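PDB 6H6O: ubiquinone biosynthesis protein UbiJ from Escherichia coli, which binds hydrophobic intermediates of ubiquinone biosynthesis through its SCP2 domain and is essential for the stability of the Ubi complex. Local coordinates for residues 37-42 / 120-125; 45-50 / 77-82; 58-63 / 72-77; 81-86 / 106-111. One frame throughout, in Å; residues are numbered along the deposited sequence.

Contact 1: 37-42 / 120-125; sequences KTARSR and VALADL. With CA (calcium ion), chain H.
The guanidinium of R42 is set obliquely against A121 and L125, its NH2 3.8 Å from A121 CB, with L125 CD1 a little farther off. The second flat group, the guanidinium of R40, turns back on its own segment: the backbone N of K37 lies over one face of it, 3.8 Å above the plane and toward the rim. A bend at chi3 (-53°) curls the R40 chain this way, and NH1 is hydrogen-bonded to the backbone O atoms of S33 and L30. What R40 gives to helix 113-128 is its aliphatic stem. CG sits against both methyls of L122, 3.7 Å from CD1 and 3.8 Å from CD2, the two side chains meeting at a slant. L122 CG stands anti to the backbone N (chi1 171°), which carries the isobutyl group across to R40 and A39. A39 CB is wedged between two leucines, 3.9 Å from L122 CD1 and equally far from L125 CD1. The axes of the two helical segments pass 9.4 Å apart and run nearly antiparallel, at 165°. D124 takes no part in the packing; its OD1 binds a calcium ion at 2.7 Å, in a site completed by R93 O, E127 OE1 and waters. No hydrogen bond joins the two segments. Methyl and methylene packing therefore joins helix 37-41 to helix 113-128, the last helix of the chain, while R40 NH1 is spent on S33 and L30, S41 OG on T38 O and D124 on calcium.

Contact 2: 45-50 / 77-82; sequences GKVLRV and DADCTV. With CA (calcium ion), chain J; CA (calcium ion), chain F; LMR ((2S)-2-hydroxybutanedioic acid), chain E.
L48, R49 and V50 run in register with C80, T81 and V82. This tightly packed part is a regular parallel ladder between strands 47-52 and 80-84: R49 N gives a nearly straight bond to C80 O (2.9 Å, 168°), and V82 N answers R49 O at 2.9 Å. On the face covered by V115 and V116 of helix 113-128, L48 CD1 lies 3.8 Å from C80 SG, and the isopropyl groups of V50 and V82 lie side by side. On the other face R49 CB touches both T81 OG1 and A78 CB, while its extended chain carries the guanidinium off to E51, S58 and W74 O. At V47 the regular bonding pattern breaks off. V47 O accepts D79 N at 2.8 Å and C80 N only weakly, and V47 N bonds D79 OD2 through the anti lone pair at 2.8 Å. With CG anti to its carbonyl carbon (chi1 -66°), buried D79 also offers both carboxylate oxygens to a calcium ion, OD1 being the closer at 2.4 Å. The solvent side is exposed G45 and D77: two waters bound to that ion donate to G45 O and D77 O. A bound malate sets its O2 2.7 Å from D79 OD1. One carboxylate thus ends the strand pairing and grips a metal; the calcium and the V47 N-H would probably stabilise its negative charge.

Contact 3: 58-63 / 72-77; sequences SLILVF and GEWAGD. With CA (calcium ion), chain J.
G72 opens the loop beside S58 and I60: a water donates to G72 O (2.7 Å) and accepts from S58 N, bridging the two backbones where the carbonyl oxygens themselves cannot pair. E73 CB points away, and its backbone meets strand 58-63, I60 CD1 resting 3.6 Å from E73 C. W74 makes the main contact. Its CB packs 3.7 Å from I60 CG1, and with CG anti to the backbone N (chi1 -171°) the indole reaches along the strand to V62. I60 CG2 lies 3.8 Å above the plane of the W74 ring, toward its rim. V62 CG2 sits over a ring face in a CH-pi contact, 4.2 Å from the centroid of the six-membered ring and 28° off its normal. This loop carries the chain of the SCP2 fold from edge strand 68-71 past strand 58-63 to strand 80-84, which runs parallel to 47-52. W74 NE1 donates to D77 O at 3.3 Å across the turn, from well above the carbonyl plane. A serine in place of W74 would probably leave the V62 methyl without its ring face, I60 with less packing and D77 O without the indole donor.

Contact 4: 81-86 / 106-111; sequences TVIAYA and ELEVQG. With LMR ((2S)-2-hydroxybutanedioic acid), chain C.
The antiparallel edge of the SCP2 sheet, strand 80-84 against strand 107-111, is joined here by T81 with Q110 and I83 with E108. Both are hydrogen-bonded pairs. E108 N points almost exactly at I83 O (2.9 Å, 179°), and Q110 N meets T81 O in the carbonyl plane; in the return bond T81 N approaches Q110 O from above the Q110 carbonyl plane. V82 and V109 form the non-hydrogen-bonded pair between them. On the face of V82 and A84, L107 CD1 touches A84 CB (3.7 Å) and V82 CB (4.2 Å), and L107 also packs on L98 and I102 of helix 95-104. On the other face two polar chains lie over an apolar one. Q110 NE2 donates to E108 OE2 at 2.9 Å, reaching it from above the carboxylate plane, and I83 CD1 lies 3.7 Å from the same NE2, so the linked amide and carboxylate cover the isoleucine tip. Past A84 the strands part, and a water accepts from Y85 N and donates to E106 O. The Y85 ring turns one face to a bound malate, whose C2 lies 3.7 Å above the plane toward the rim, with its O2 3.2 Å from Y85 CD1. A glycine here is likely to leave the malate without the ring face it lies against. Next to Y85, A86 packs on A86 of the second subunit. A strand, a helix laid over one face of the sheet and a returning antiparallel edge strand make up this strand-helix-strand unit of the SCP2 domain.

How the contacts relate
From the N terminus, helix 37-41 opens the longest loop, closed by contact 1 on helix 113-128, which encloses the other three contacts. Strand 47-52 next opens contact 2. Within that loop, contact 3 closes first, tying strand 58-63 to the segment that follows strand 68-71; the chain then runs through D77, common to both, into strand 80-84 and closes contact 2. T81 and V82 also start contact 4, which closes after helix 95-104 on strand 107-111. Contacts 2, 3 and 4 thus lie along one mixed sheet: V50 N is 2.7 Å from L59 O between contacts 2 and 3, and C80 SG packs on V109 between contacts 2 and 4. Contact 1 joins helices instead.

Contact 1: 37-42 / 120-125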
loop_
_atom_site.group_PDB
_atom_site.type_symbol
_atom_site.label_atom_id
_atom_site.label_comp_id
_atom_site.label_asym_id
_atom_site.label_seq_id
_atom_site.Cartn_x
_atom_site.Cartn_y
_atom_site.Cartn_z
ATOM N N LYS A 37 -5.455 22.479 9.657
ATOM C CA LYS A 37 -5.083 22.510 11.073
ATOM C C LYS A 37 -6.239 22.196 12.041
ATOM O O LYS A 37 -6.061 21.351 12.914
ATOM C CB LYS A 37 -4.401 23.830 11.448
ATOM C CG LYS A 37 -3.657 23.743 12.787
ATOM C CD LYS A 37 -2.983 25.032 13.199
ATOM C CE LYS A 37 -2.098 24.820 14.408
ATOM N NZ LYS A 37 -1.431 26.088 14.814
ATOM N N THR A 38 -7.425 22.822 11.870
ATOM C CA THR A 38 -8.533 22.567 12.824
ATOM C C THR A 38 -9.071 21.136 12.728
ATOM O O THR A 38 -9.492 20.569 13.745
ATOM C CB THR A 38 -9.645 23.598 12.719
ATOM O OG1 THR A 38 -10.242 23.472 11.440
ATOM C CG2 THR A 38 -9.160 25.027 12.977
ATOM N N ALA A 39 -9.037 20.544 11.513
ATOM C CA ALA A 39 -9.478 19.166 11.307
ATOM C C ALA A 39 -8.456 18.200 11.925
ATOM O O ALA A 39 -8.857 17.222 12.547
ATOM C CB ALA A 39 -9.636 18.893 9.823
ATOM N N ARG A 40 -7.149 18.486 11.799
ATOM C CA ARG A 40 -6.114 17.625 12.414
ATOM C C ARG A 40 -6.151 17.689 13.936
ATOM O O ARG A 40 -5.875 16.673 14.586
ATOM C CB ARG A 40 -4.719 17.990 11.926
ATOM C CG ARG A 40 -4.497 17.622 10.464
ATOM C CD ARG A 40 -3.058 17.782 10.010
ATOM N NE ARG A 40 -2.519 19.113 10.308
ATOM C CZ ARG A 40 -2.309 20.072 9.409
ATOM N NH1 ARG A 40 -2.561 19.856 8.121
ATOM N NH2 ARG A 40 -1.839 21.248 9.788
ATOM N N SER A 41 -6.533 18.865 14.510
ATOM C CA SER A 41 -6.563 19.047 15.978
ATOM C C SER A 41 -7.418 18.009 16.699
ATOM O O SER A 41 -7.085 17.610 17.816
ATOM C CB SER A 41 -7.005 20.459 16.352
ATOM O OG SER A 41 -8.412 20.590 16.259
ATOM N N ARG A 42 -8.496 17.542 16.028
ATOM C CA ARG A 42 -9.413 16.528 16.561
ATOM C C ARG A 42 -8.714 15.166 16.812
ATOM O O ARG A 42 -9.222 14.360 17.575
ATOM C CB ARG A 42 -10.590 16.334 15.580
ATOM C CG ARG A 42 -11.520 17.560 15.516
ATOM C CD ARG A 42 -12.849 17.256 14.858
ATOM N NE ARG A 42 -12.700 17.029 13.421
ATOM C CZ ARG A 42 -13.391 17.660 12.473
ATOM N NH1 ARG A 42 -14.300 18.572 12.796
ATOM N NH2 ARG A 42 -13.180 17.380 11.194
ATOM N N VAL A 120 -11.506 9.990 8.789
ATOM C CA VAL A 120 -12.252 9.988 7.518
ATOM C C VAL A 120 -12.662 11.448 7.143
ATOM O O VAL A 120 -12.478 11.862 5.993
ATOM C CB VAL A 120 -13.437 8.971 7.573
ATOM C CG1 VAL A 120 -14.371 9.098 6.358
ATOM C CG2 VAL A 120 -12.915 7.537 7.732
ATOM N N ALA A 121 -13.144 12.229 8.135
ATOM C CA ALA A 121 -13.500 13.645 7.954
ATOM C C ALA A 121 -12.254 14.432 7.496
ATOM O O ALA A 121 -12.358 15.242 6.575
ATOM C CB ALA A 121 -14.044 14.221 9.248
ATOM N N LEU A 122 -11.079 14.181 8.116
ATOM C CA LEU A 122 -9.813 14.821 7.738
ATOM C C LEU A 122 -9.421 14.457 6.307
ATOM O O LEU A 122 -9.098 15.370 5.535
ATOM C CB LEU A 122 -8.669 14.486 8.738
ATOM C CG LEU A 122 -7.236 14.903 8.352
ATOM C CD1 LEU A 122 -7.109 16.414 8.131
ATOM C CD2 LEU A 122 -6.220 14.405 9.383
ATOM N N ALA A 123 -9.476 13.156 5.930
ATOM C CA ALA A 123 -9.144 12.732 4.561
ATOM C C ALA A 123 -10.093 13.394 3.533
ATOM O O ALA A 123 -9.638 13.812 2.458
ATOM C CB ALA A 123 -9.204 11.213 4.449
ATOM N N ASP A 124 -11.396 13.508 3.893
ATOM C CA ASP A 124 -12.408 14.149 3.043
ATOM C C ASP A 124 -12.038 15.634 2.822
ATOM O O ASP A 124 -12.014 16.101 1.685
ATOM C CB ASP A 124 -13.803 14.025 3.682
ATOM C CG ASP A 124 -14.970 14.329 2.742
ATOM O OD1 ASP A 124 -14.733 14.462 1.524
ATOM O OD2 ASP A 124 -16.124 14.422 3.232
ATOM N N LEU A 125 -11.635 16.333 3.902
ATOM C CA LEU A 125 -11.253 17.740 3.803
ATOM C C LEU A 125 -9.922 17.909 3.081
ATOM O O LEU A 125 -9.727 18.924 2.407
ATOM C CB LEU A 125 -11.237 18.395 5.183
ATOM C CG LEU A 125 -12.646 18.598 5.802
ATOM C CD1 LEU A 125 -12.554 18.986 7.258
ATOM C CD2 LEU A 125 -13.461 19.662 5.042
HETATM CA CA CA H . -14.331 12.417 -0.142
HETATM O O HOH W 1 -12.323 11.256 1.001
HETATM O O HOH W 2 -15.563 14.402 -1.214
#

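Contact 2: 45-50 / 77-82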
loop_
_atom_site.group_PDB
_atom_site.type_symbol
_atom_site.label_atom_id
_atom_site.label_comp_id
_atom_site.label_asym_id
_atom_site.label_seq_id
_atom_site.Cartn_x
_atom_site.Cartn_y
_atom_site.Cartn_z
ATOM N N GLY A 45 -2.738 13.514 19.584
ATOM C CA GLY A 45 -2.450 12.541 20.634
ATOM C C GLY A 45 -3.108 11.189 20.474
ATOM O O GLY A 45 -2.840 10.278 21.267
ATOM N N LYS A 46 -3.929 11.013 19.433
ATOM C CA LYS A 46 -4.613 9.742 19.211
ATOM C C LYS A 46 -3.718 8.672 18.613
ATOM O O LYS A 46 -2.819 8.962 17.807
ATOM C CB LYS A 46 -5.898 9.925 18.368
ATOM C CG LYS A 46 -6.943 10.851 19.034
ATOM C CD LYS A 46 -7.506 10.314 20.371
ATOM C CE LYS A 46 -8.575 11.253 20.896
ATOM N NZ LYS A 46 -9.022 10.858 22.263
ATOM N N VAL A 47 -3.962 7.427 19.030
ATOM C CA VAL A 47 -3.327 6.206 18.521
ATOM C C VAL A 47 -4.421 5.376 17.801
ATOM O O VAL A 47 -5.364 4.896 18.451
ATOM C CB VAL A 47 -2.631 5.362 19.612
ATOM C CG1 VAL A 47 -1.945 4.137 18.979
ATOM C CG2 VAL A 47 -1.636 6.195 20.415
ATOM N N LEU A 48 -4.301 5.232 16.471
ATOM C CA LEU A 48 -5.254 4.481 15.667
ATOM C C LEU A 48 -4.570 3.223 15.145
ATOM O O LEU A 48 -3.607 3.327 14.382
ATOM C CB LEU A 48 -5.764 5.345 14.501
ATOM C CG LEU A 48 -6.689 4.671 13.437
ATOM C CD1 LEU A 48 -7.987 4.105 14.077
ATOM C CD2 LEU A 48 -7.062 5.672 12.319
ATOM N N ARG A 49 -5.065 2.046 15.568
ATOM C CA ARG A 49 -4.531 0.753 15.122
ATOM C C ARG A 49 -5.362 0.235 13.948
ATOM O O ARG A 49 -6.583 0.168 14.042
ATOM C CB ARG A 49 -4.523 -0.261 16.278
ATOM C CG ARG A 49 -3.700 -1.508 15.975
ATOM C CD ARG A 49 -3.454 -2.345 17.229
ATOM N NE ARG A 49 -2.511 -3.420 16.924
ATOM C CZ ARG A 49 -1.341 -3.614 17.526
ATOM N NH1 ARG A 49 -0.956 -2.826 18.520
ATOM N NH2 ARG A 49 -0.548 -4.606 17.140
ATOM N N VAL A 50 -4.696 -0.144 12.857
ATOM C CA VAL A 50 -5.342 -0.634 11.642
ATOM C C VAL A 50 -4.903 -2.077 11.414
ATOM O O VAL A 50 -3.711 -2.345 11.233
ATOM C CB VAL A 50 -5.100 0.268 10.384
ATOM C CG1 VAL A 50 -5.875 -0.256 9.174
ATOM C CG2 VAL A 50 -5.445 1.735 10.645
ATOM N N ASP A 77 -1.644 1.086 24.419
ATOM C CA ASP A 77 -3.057 1.043 24.088
ATOM C C ASP A 77 -3.368 1.931 22.916
ATOM O O ASP A 77 -2.743 2.991 22.739
ATOM C CB ASP A 77 -3.937 1.397 25.308
ATOM C CG ASP A 77 -3.888 0.372 26.429
ATOM O OD1 ASP A 77 -3.974 -0.844 26.130
ATOM O OD2 ASP A 77 -3.793 0.783 27.606
ATOM N N ALA A 78 -4.289 1.451 22.069
ATOM C CA ALA A 78 -4.775 2.175 20.900
ATOM C C ALA A 78 -6.084 2.801 21.352
ATOM O O ALA A 78 -6.843 2.193 22.108
ATOM C CB ALA A 78 -5.032 1.223 19.734
ATOM N N ASP A 79 -6.362 4.014 20.895
ATOM C CA ASP A 79 -7.596 4.706 21.234
ATOM C C ASP A 79 -8.757 4.168 20.409
ATOM O O ASP A 79 -9.924 4.219 20.832
ATOM C CB ASP A 79 -7.395 6.203 21.001
ATOM C CG ASP A 79 -6.361 6.774 21.977
ATOM O OD1 ASP A 79 -6.560 6.650 23.204
ATOM O OD2 ASP A 79 -5.294 7.206 21.520
ATOM N N CYS A 80 -8.424 3.662 19.227
ATOM C CA CYS A 80 -9.378 3.111 18.273
ATOM C C CYS A 80 -8.653 2.050 17.455
ATOM O O CYS A 80 -7.471 2.219 17.114
ATOM C CB CYS A 80 -9.932 4.220 17.379
ATOM S SG CYS A 80 -11.123 3.665 16.126
ATOM N N THR A 81 -9.356 0.947 17.172
ATOM C CA THR A 81 -8.817 -0.146 16.355
ATOM C C THR A 81 -9.836 -0.438 15.260
ATOM O O THR A 81 -11.036 -0.597 15.547
ATOM C CB THR A 81 -8.515 -1.397 17.212
ATOM O OG1 THR A 81 -7.560 -1.047 18.215
ATOM C CG2 THR A 81 -7.982 -2.581 16.362
ATOM N N VAL A 82 -9.360 -0.480 14.016
ATOM C CA VAL A 82 -10.206 -0.745 12.864
ATOM C C VAL A 82 -9.725 -2.017 12.198
ATOM O O VAL A 82 -8.508 -2.242 12.105
ATOM C CB VAL A 82 -10.362 0.459 11.882
ATOM C CG1 VAL A 82 -10.981 1.666 12.578
ATOM C CG2 VAL A 82 -9.033 0.852 11.253
HETATM CA CA CA J . -4.018 -1.789 28.190
HETATM CA CA CA F . -4.455 7.592 23.910
HETATM C C1 LMR E . -8.590 2.693 25.621
HETATM O O1A LMR E . -8.711 1.997 26.610
HETATM O O1B LMR E . -8.323 2.227 24.424
HETATM C C2 LMR E . -8.691 4.208 25.680
HETATM O O2 LMR E . -7.798 4.836 24.769
HETATM C C3 LMR E . -10.113 4.696 25.432
HETATM C C4 LMR E . -10.527 4.629 23.981
HETATM O O4A LMR E . -10.260 5.725 23.311
HETATM O O4B LMR E . -11.085 3.664 23.501
HETATM O O HOH W 3 -2.462 8.471 23.205
HETATM O O HOH W 4 -3.468 5.465 23.813
#

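Contact 3: 58-63 / 72-77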
loop_
_atom_site.group_PDB
_atom_site.type_symbol
_atom_site.label_atom_id
_atom_site.label_comp_id
_atom_site.label_asym_id
_atom_site.label_seq_id
_atom_site.Cartn_x
_atom_site.Cartn_y
_atom_site.Cartn_z
ATOM N N SER A 58 0.074 -5.442 11.936
ATOM C CA SER A 58 -0.748 -4.264 12.226
ATOM C C SER A 58 -0.065 -2.985 11.681
ATOM O O SER A 58 1.143 -2.986 11.419
ATOM C CB SER A 58 -0.911 -4.124 13.741
ATOM O OG SER A 58 -1.330 -5.329 14.360
ATOM N N LEU A 59 -0.850 -1.906 11.536
ATOM C CA LEU A 59 -0.374 -0.565 11.208
ATOM C C LEU A 59 -0.855 0.313 12.376
ATOM O O LEU A 59 -2.016 0.245 12.757
ATOM C CB LEU A 59 -0.978 -0.017 9.914
ATOM C CG LEU A 59 -0.449 -0.550 8.575
ATOM C CD1 LEU A 59 -1.219 0.095 7.443
ATOM C CD2 LEU A 59 1.064 -0.237 8.380
ATOM N N ILE A 60 0.026 1.097 12.946
ATOM C CA ILE A 60 -0.357 1.966 14.055
ATOM C C ILE A 60 -0.025 3.408 13.660
ATOM O O ILE A 60 1.100 3.703 13.279
ATOM C CB ILE A 60 0.277 1.507 15.387
ATOM C CG1 ILE A 60 -0.110 0.024 15.722
ATOM C CG2 ILE A 60 -0.163 2.445 16.530
ATOM C CD1 ILE A 60 0.931 -1.010 15.343
ATOM N N LEU A 61 -1.035 4.273 13.692
ATOM C CA LEU A 61 -0.915 5.690 13.330
ATOM C C LEU A 61 -0.949 6.515 14.622
ATOM O O LEU A 61 -1.909 6.394 15.401
ATOM C CB LEU A 61 -2.074 6.104 12.412
ATOM C CG LEU A 61 -1.953 5.801 10.892
ATOM C CD1 LEU A 61 -1.672 4.341 10.600
ATOM C CD2 LEU A 61 -3.209 6.250 10.161
ATOM N N VAL A 62 0.097 7.310 14.870
ATOM C CA VAL A 62 0.170 8.154 16.093
ATOM C C VAL A 62 0.158 9.596 15.629
ATOM O O VAL A 62 1.116 10.037 15.002
ATOM C CB VAL A 62 1.427 7.845 16.955
ATOM C CG1 VAL A 62 1.433 8.702 18.218
ATOM C CG2 VAL A 62 1.509 6.351 17.294
ATOM N N PHE A 63 -0.905 10.329 15.960
ATOM C CA PHE A 63 -1.087 11.701 15.500
ATOM C C PHE A 63 -0.508 12.768 16.434
ATOM O O PHE A 63 -0.913 12.861 17.591
ATOM C CB PHE A 63 -2.576 11.976 15.216
ATOM C CG PHE A 63 -3.187 11.068 14.177
ATOM C CD1 PHE A 63 -3.161 11.414 12.825
ATOM C CD2 PHE A 63 -3.792 9.868 14.545
ATOM C CE1 PHE A 63 -3.714 10.558 11.849
ATOM C CE2 PHE A 63 -4.342 9.018 13.577
ATOM C CZ PHE A 63 -4.304 9.372 12.231
ATOM N N GLY A 72 4.861 -0.391 12.889
ATOM C CA GLY A 72 4.426 -1.747 12.582
ATOM C C GLY A 72 4.111 -2.531 13.837
ATOM O O GLY A 72 3.493 -3.595 13.750
ATOM N N GLU A 73 4.495 -2.005 15.011
ATOM C CA GLU A 73 4.243 -2.622 16.312
ATOM C C GLU A 73 3.905 -1.516 17.292
ATOM O O GLU A 73 4.397 -0.391 17.153
ATOM C CB GLU A 73 5.511 -3.377 16.824
ATOM C CG GLU A 73 5.945 -4.591 16.018
ATOM C CD GLU A 73 5.056 -5.822 16.042
ATOM O OE1 GLU A 73 4.258 -5.975 16.996
ATOM O OE2 GLU A 73 5.184 -6.657 15.115
ATOM N N TRP A 74 3.111 -1.848 18.320
ATOM C CA TRP A 74 2.747 -0.925 19.392
ATOM C C TRP A 74 2.444 -1.693 20.662
ATOM O O TRP A 74 1.434 -2.389 20.729
ATOM C CB TRP A 74 1.531 -0.069 18.988
ATOM C CG TRP A 74 1.219 1.042 19.935
ATOM C CD1 TRP A 74 0.204 1.087 20.841
ATOM C CD2 TRP A 74 1.924 2.287 20.056
ATOM N NE1 TRP A 74 0.220 2.293 21.515
ATOM C CE2 TRP A 74 1.258 3.053 21.041
ATOM C CE3 TRP A 74 3.045 2.843 19.405
ATOM C CZ2 TRP A 74 1.683 4.331 21.409
ATOM C CZ3 TRP A 74 3.452 4.124 19.753
ATOM C CH2 TRP A 74 2.768 4.860 20.735
ATOM N N ALA A 75 3.291 -1.551 21.669
ATOM C CA ALA A 75 3.062 -2.268 22.910
ATOM C C ALA A 75 1.953 -1.661 23.803
ATOM O O ALA A 75 1.361 -2.391 24.594
ATOM C CB ALA A 75 4.365 -2.437 23.676
ATOM N N GLY A 76 1.655 -0.377 23.661
ATOM C CA GLY A 76 0.641 0.336 24.430
ATOM C C GLY A 76 -0.791 0.150 23.980
ATOM O O GLY A 76 -1.118 -0.799 23.249
ATOM N N ASP A 77 -1.644 1.086 24.419
ATOM C CA ASP A 77 -3.057 1.043 24.088
ATOM C C ASP A 77 -3.368 1.931 22.916
ATOM O O ASP A 77 -2.743 2.991 22.739
ATOM C CB ASP A 77 -3.937 1.397 25.308
ATOM C CG ASP A 77 -3.888 0.372 26.429
ATOM O OD1 ASP A 77 -3.974 -0.844 26.130
ATOM O OD2 ASP A 77 -3.793 0.783 27.606
HETATM CA CA CA J . -4.018 -1.789 28.190
HETATM O O HOH W 5 2.019 -5.888 13.921
#

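Contact 4: 81-86 / 106-111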
loop_
_atom_site.group_PDB
_atom_site.type_symbol
_atom_site.label_atom_id
_atom_site.label_comp_id
_atom_site.label_asym_id
_atom_site.label_seq_id
_atom_site.Cartn_x
_atom_site.Cartn_y
_atom_site.Cartn_z
ATOM N N THR A 81 -9.356 0.947 17.172
ATOM C CA THR A 81 -8.817 -0.146 16.355
ATOM C C THR A 81 -9.836 -0.438 15.260
ATOM O O THR A 81 -11.036 -0.597 15.547
ATOM C CB THR A 81 -8.515 -1.397 17.212
ATOM O OG1 THR A 81 -7.560 -1.047 18.215
ATOM C CG2 THR A 81 -7.982 -2.581 16.362
ATOM N N VAL A 82 -9.360 -0.480 14.016
ATOM C CA VAL A 82 -10.206 -0.745 12.864
ATOM C C VAL A 82 -9.725 -2.017 12.198
ATOM O O VAL A 82 -8.508 -2.242 12.105
ATOM C CB VAL A 82 -10.362 0.459 11.882
ATOM C CG1 VAL A 82 -10.981 1.666 12.578
ATOM C CG2 VAL A 82 -9.033 0.852 11.253
ATOM N N ILE A 83 -10.674 -2.890 11.824
ATOM C CA ILE A 83 -10.393 -4.174 11.178
ATOM C C ILE A 83 -11.194 -4.231 9.869
ATOM O O ILE A 83 -12.416 -4.090 9.892
ATOM C CB ILE A 83 -10.658 -5.414 12.084
ATOM C CG1 ILE A 83 -9.973 -5.280 13.475
ATOM C CG2 ILE A 83 -10.202 -6.706 11.361
ATOM C CD1 ILE A 83 -10.911 -4.981 14.601
ATOM N N ALA A 84 -10.499 -4.398 8.728
ATOM C CA ALA A 84 -11.157 -4.423 7.421
ATOM C C ALA A 84 -10.217 -4.971 6.350
ATOM O O ALA A 84 -9.004 -4.972 6.545
ATOM C CB ALA A 84 -11.573 -3.011 7.033
ATOM N N TYR A 85 -10.783 -5.398 5.199
ATOM C CA TYR A 85 -9.986 -5.823 4.061
ATOM C C TYR A 85 -9.470 -4.519 3.411
ATOM O O TYR A 85 -10.109 -3.451 3.543
ATOM C CB TYR A 85 -10.809 -6.678 3.072
ATOM C CG TYR A 85 -10.943 -8.127 3.488
ATOM C CD1 TYR A 85 -9.891 -9.019 3.318
ATOM C CD2 TYR A 85 -12.125 -8.610 4.049
ATOM C CE1 TYR A 85 -9.993 -10.346 3.732
ATOM C CE2 TYR A 85 -12.241 -9.942 4.458
ATOM C CZ TYR A 85 -11.170 -10.805 4.299
ATOM O OH TYR A 85 -11.252 -12.124 4.688
ATOM N N ALA A 86 -8.301 -4.595 2.744
ATOM C CA ALA A 86 -7.673 -3.422 2.116
ATOM C C ALA A 86 -8.606 -2.681 1.151
ATOM O O ALA A 86 -8.563 -1.456 1.100
ATOM C CB ALA A 86 -6.406 -3.838 1.387
ATOM N N GLU A 106 -18.384 -4.510 6.962
ATOM C CA GLU A 106 -17.197 -4.450 6.099
ATOM C C GLU A 106 -16.027 -3.826 6.870
ATOM O O GLU A 106 -14.868 -4.141 6.610
ATOM C CB GLU A 106 -17.472 -3.650 4.830
ATOM C CG GLU A 106 -18.291 -4.409 3.805
ATOM C CD GLU A 106 -18.603 -3.610 2.561
ATOM O OE1 GLU A 106 -19.766 -3.174 2.398
ATOM O OE2 GLU A 106 -17.666 -3.392 1.762
ATOM N N LEU A 107 -16.337 -2.957 7.826
ATOM C CA LEU A 107 -15.354 -2.330 8.700
ATOM C C LEU A 107 -15.803 -2.539 10.145
ATOM O O LEU A 107 -16.918 -2.166 10.487
ATOM C CB LEU A 107 -15.217 -0.826 8.404
ATOM C CG LEU A 107 -14.196 -0.088 9.272
ATOM C CD1 LEU A 107 -12.865 0.039 8.580
ATOM C CD2 LEU A 107 -14.683 1.259 9.630
ATOM N N GLU A 108 -14.953 -3.150 10.968
ATOM C CA GLU A 108 -15.244 -3.377 12.384
ATOM C C GLU A 108 -14.466 -2.349 13.186
ATOM O O GLU A 108 -13.279 -2.137 12.929
ATOM C CB GLU A 108 -14.856 -4.807 12.807
ATOM C CG GLU A 108 -15.256 -5.156 14.228
ATOM C CD GLU A 108 -14.601 -6.388 14.825
ATOM O OE1 GLU A 108 -14.410 -7.385 14.092
ATOM O OE2 GLU A 108 -14.315 -6.363 16.044
ATOM N N VAL A 109 -15.141 -1.689 14.134
ATOM C CA VAL A 109 -14.511 -0.673 14.984
ATOM C C VAL A 109 -14.519 -1.095 16.457
ATOM O O VAL A 109 -15.549 -1.504 16.990
ATOM C CB VAL A 109 -15.119 0.744 14.797
ATOM C CG1 VAL A 109 -14.378 1.779 15.643
ATOM C CG2 VAL A 109 -15.116 1.167 13.333
ATOM N N GLN A 110 -13.361 -0.964 17.109
ATOM C CA GLN A 110 -13.189 -1.212 18.538
ATOM C C GLN A 110 -12.651 0.087 19.145
ATOM O O GLN A 110 -11.952 0.842 18.469
ATOM C CB GLN A 110 -12.209 -2.369 18.768
ATOM C CG GLN A 110 -12.768 -3.725 18.335
ATOM C CD GLN A 110 -11.755 -4.847 18.351
ATOM O OE1 GLN A 110 -10.591 -4.680 18.723
ATOM N NE2 GLN A 110 -12.179 -6.026 17.927
ATOM N N GLY A 111 -13.011 0.362 20.388
ATOM C CA GLY A 111 -12.579 1.586 21.045
ATOM C C GLY A 111 -13.398 2.790 20.640
ATOM O O GLY A 111 -14.603 2.679 20.416
HETATM C C1 LMR C . -10.268 -12.779 -0.230
HETATM O O1A LMR C . -11.044 -13.592 -0.907
HETATM O O1B LMR C . -9.070 -12.938 -0.091
HETATM C C2 LMR C . -11.004 -11.607 0.394
HETATM O O2 LMR C . -10.156 -10.462 0.430
HETATM C C3 LMR C . -12.284 -11.256 -0.357
HETATM C C4 LMR C . -12.944 -10.027 0.215
HETATM O O4A LMR C . -12.532 -8.901 0.012
HETATM O O4B LMR C . -13.993 -10.288 0.953
HETATM O O HOH W 6 -13.543 -5.778 4.948
#